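Local coordinates for uric acid degradation bifunctional protein PucL (Bacillus subtilis, PDB 6A4M), which oxidises urate to 5-hydroxyisourate and, as a bifunctional protein, probably also decarboxylates a later intermediate of uric acid breakdown, at residues R12-P17 with D33-G38. Residues are numbered along the deposited sequence; the frame is centred on the assembly and turned at random.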
ATOM      1  N   ARG A  12       0.234  10.762  13.662  1.00 30.40           N
ATOM      2  CA  ARG A  12       0.771  12.112  13.489  1.00 30.42           C
ATOM      3  C   ARG A  12      -0.292  13.012  12.871  1.00 30.57           C
ATOM      4  O   ARG A  12      -0.797  12.716  11.785  1.00 30.74           O
ATOM      5  CB  ARG A  12       2.015  12.053  12.593  1.00 30.88           C
ATOM      6  CG  ARG A  12       2.597  13.383  12.115  1.00 31.04           C
ATOM      7  CD  ARG A  12       3.216  14.206  13.227  1.00 30.98           C
ATOM      8  NE  ARG A  12       3.451  15.580  12.777  1.00 31.84           N
ATOM      9  CZ  ARG A  12       4.501  16.008  12.066  1.00 31.98           C
ATOM     10  NH1 ARG A  12       5.482  15.186  11.690  1.00 32.20           N
ATOM     11  NH2 ARG A  12       4.571  17.292  11.727  1.00 31.85           N
ATOM     12  N   THR A  13      -0.635  14.099  13.564  1.00 30.87           N
ATOM     13  CA  THR A  13      -1.461  15.156  12.982  1.00 31.58           C
ATOM     14  C   THR A  13      -0.582  16.162  12.236  1.00 32.05           C
ATOM     15  O   THR A  13       0.573  16.388  12.601  1.00 31.87           O
ATOM     16  CB  THR A  13      -2.301  15.901  14.043  1.00 31.86           C
ATOM     17  OG1 THR A  13      -1.461  16.331  15.122  1.00 31.64           O
ATOM     18  CG2 THR A  13      -3.408  15.002  14.582  1.00 31.80           C
ATOM     19  N   TYR A  14      -1.148  16.751  11.185  1.00 33.10           N
ATOM     20  CA  TYR A  14      -0.506  17.802  10.380  1.00 33.80           C
ATOM     21  C   TYR A  14       0.920  17.493   9.923  1.00 33.65           C
ATOM     22  O   TYR A  14       1.837  18.299  10.099  1.00 34.49           O
ATOM     23  CB  TYR A  14      -0.588  19.144  11.118  1.00 34.07           C
ATOM     24  CG  TYR A  14      -2.015  19.516  11.416  1.00 34.56           C
ATOM     25  CD1 TYR A  14      -2.870  19.910  10.391  1.00 34.79           C
ATOM     26  CD2 TYR A  14      -2.528  19.433  12.712  1.00 34.98           C
ATOM     27  CE1 TYR A  14      -4.193  20.230  10.647  1.00 35.64           C
ATOM     28  CE2 TYR A  14      -3.850  19.753  12.979  1.00 35.54           C
ATOM     29  CZ  TYR A  14      -4.679  20.150  11.942  1.00 36.07           C
ATOM     30  OH  TYR A  14      -5.995  20.469  12.189  1.00 37.82           O
ATOM     31  N   LEU A  15       1.088  16.314   9.330  1.00 33.54           N
ATOM     32  CA  LEU A  15       2.311  15.970   8.601  1.00 34.11           C
ATOM     33  C   LEU A  15       2.346  16.816   7.322  1.00 34.58           C
ATOM     34  O   LEU A  15       1.299  17.273   6.848  1.00 33.42           O
ATOM     35  CB  LEU A  15       2.328  14.471   8.271  1.00 33.94           C
ATOM     36  CG  LEU A  15       3.589  13.840   7.668  1.00 33.96           C
ATOM     37  CD1 LEU A  15       4.646  13.625   8.739  1.00 34.36           C
ATOM     38  CD2 LEU A  15       3.263  12.524   6.985  1.00 34.06           C
ATOM     39  N   LYS A  16       3.542  17.042   6.783  1.00 35.83           N
ATOM     40  CA  LYS A  16       3.689  17.841   5.565  1.00 37.59           C
ATOM     41  C   LYS A  16       2.846  17.237   4.434  1.00 38.21           C
ATOM     42  O   LYS A  16       2.967  16.042   4.168  1.00 39.86           O
ATOM     43  CB  LYS A  16       5.153  17.923   5.133  1.00 39.35           C
ATOM     44  CG  LYS A  16       5.426  19.018   4.113  1.00 40.97           C
ATOM     45  CD  LYS A  16       6.757  18.820   3.408  1.00 42.74           C
ATOM     46  CE  LYS A  16       7.050  19.971   2.454  1.00 44.61           C
ATOM     47  NZ  LYS A  16       7.916  19.557   1.314  1.00 45.84           N
ATOM     48  N   PRO A  17       1.971  18.043   3.789  1.00 38.45           N
ATOM     49  CA  PRO A  17       1.132  17.494   2.713  1.00 38.72           C
ATOM     50  C   PRO A  17       1.925  16.971   1.513  1.00 39.52           C
ATOM     51  O   PRO A  17       2.927  17.573   1.136  1.00 40.93           O
ATOM     52  CB  PRO A  17       0.269  18.690   2.281  1.00 38.55           C
ATOM     53  CG  PRO A  17       0.295  19.635   3.425  1.00 38.26           C
ATOM     54  CD  PRO A  17       1.618  19.445   4.098  1.00 38.38           C
ATOM     55  N   ASP A  33      -3.488  15.477   1.770  1.00 33.20           N
ATOM     56  CA  ASP A  33      -3.412  16.569   2.747  1.00 33.61           C
ATOM     57  C   ASP A  33      -2.601  16.188   3.995  1.00 32.87           C
ATOM     58  O   ASP A  33      -1.993  17.059   4.615  1.00 33.26           O
ATOM     59  CB  ASP A  33      -4.817  17.047   3.151  1.00 34.97           C
ATOM     60  CG  ASP A  33      -5.514  17.860   2.052  1.00 36.52           C
ATOM     61  OD1 ASP A  33      -4.851  18.299   1.083  1.00 37.59           O
ATOM     62  OD2 ASP A  33      -6.742  18.074   2.166  1.00 36.78           O
ATOM     63  N   ASN A  34      -2.588  14.897   4.345  1.00 31.99           N
ATOM     64  CA  ASN A  34      -1.853  14.367   5.503  1.00 31.25           C
ATOM     65  C   ASN A  34      -2.236  15.059   6.826  1.00 30.96           C
ATOM     66  O   ASN A  34      -1.401  15.234   7.716  1.00 30.71           O
ATOM     67  CB  ASN A  34      -0.325  14.426   5.260  1.00 31.31           C
ATOM     68  CG  ASN A  34       0.183  13.332   4.325  1.00 31.23           C
ATOM     69  OD1 ASN A  34      -0.486  12.322   4.081  1.00 30.41           O
ATOM     70  ND2 ASN A  34       1.403  13.521   3.820  1.00 30.70           N
ATOM     71  N   THR A  35      -3.511  15.427   6.950  1.00 31.02           N
ATOM     72  CA  THR A  35      -4.030  16.092   8.152  1.00 30.72           C
ATOM     73  C   THR A  35      -3.949  15.177   9.369  1.00 30.99           C
ATOM     74  O   THR A  35      -3.647  15.629  10.470  1.00 31.22           O
ATOM     75  CB  THR A  35      -5.490  16.535   7.957  1.00 30.50           C
ATOM     76  OG1 THR A  35      -5.589  17.340   6.781  1.00 31.27           O
ATOM     77  CG2 THR A  35      -5.995  17.328   9.154  1.00 30.40           C
ATOM     78  N   VAL A  36      -4.250  13.898   9.165  1.00 31.57           N
ATOM     79  CA  VAL A  36      -4.014  12.867  10.170  1.00 31.82           C
ATOM     80  C   VAL A  36      -3.496  11.604   9.473  1.00 32.56           C
ATOM     81  O   VAL A  36      -4.030  11.175   8.449  1.00 31.91           O
ATOM     82  CB  VAL A  36      -5.268  12.592  11.037  1.00 31.69           C
ATOM     83  CG1 VAL A  36      -6.481  12.228  10.188  1.00 31.70           C
ATOM     84  CG2 VAL A  36      -4.986  11.517  12.079  1.00 31.82           C
ATOM     85  N   VAL A  37      -2.425  11.054  10.031  1.00 33.64           N
ATOM     86  CA  VAL A  37      -1.728   9.905   9.479  1.00 34.01           C
ATOM     87  C   VAL A  37      -1.506   8.920  10.622  1.00 34.09           C
ATOM     88  O   VAL A  37      -1.129   9.317  11.727  1.00 35.12           O
ATOM     89  CB  VAL A  37      -0.376  10.330   8.860  1.00 35.04           C
ATOM     90  CG1 VAL A  37       0.464   9.121   8.454  1.00 35.76           C
ATOM     91  CG2 VAL A  37      -0.615  11.244   7.663  1.00 35.65           C
ATOM     92  N   GLY A  38      -1.758   7.643  10.354  1.00 32.86           N
ATOM     93  CA  GLY A  38      -1.525   6.579  11.316  1.00 32.13           C
ATOM     94  C   GLY A  38      -0.636   5.533  10.683  1.00 31.70           C
ATOM     95  O   GLY A  38      -0.803   5.205   9.507  1.00 30.47           O
TER
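Asn34 meets the loop 14-17 with both its backbone and its side chain. With CG turned away from its own carbonyl carbon (chi1 -77°), the amide reaches Lys16: ND2 donates to Lys16 O at 3.0 Å, a nearly straight bond with the acceptor in the amide plane. The same nitrogen is hydrogen-bonded to Thr82 O, so two carbonyls hold the amide. Leu15 N gives a weak hydrogen bond to Asn34 O.

Next along the chain, Thr35 O receives Tyr14 N at 2.8 Å. Thr13 CA touches that oxygen too, in a CA-H...O contact. The side chains of Tyr14 and Thr35 extend alongside each other, Thr35 CG2 lying 3.7 Å from Tyr14 CE1.

Beyond this come two antiparallel bridges: the non-hydrogen-bonded pair Thr13-Val36 and the hydrogen-bonded pair Arg12-Val37, with Arg12 N to Val37 O (2.8 Å) and Val37 N to Arg12 O (2.9 Å). On the face carrying the latter two side chains, Val37 CG2 meets Leu15 CD2 at 4.1 Å, while the Arg12 guanidinium lies with one face over Leu15 CA and NH1 reaches Leu76 O. Asp33 turns instead to a salt bridge with Arg129. The two segments form the end of the antiparallel pair 3-13 with 36-45, consistent with the first strand pair of the uricase tunnelling fold (T-fold), whose antiparallel sheet carries helices on one face.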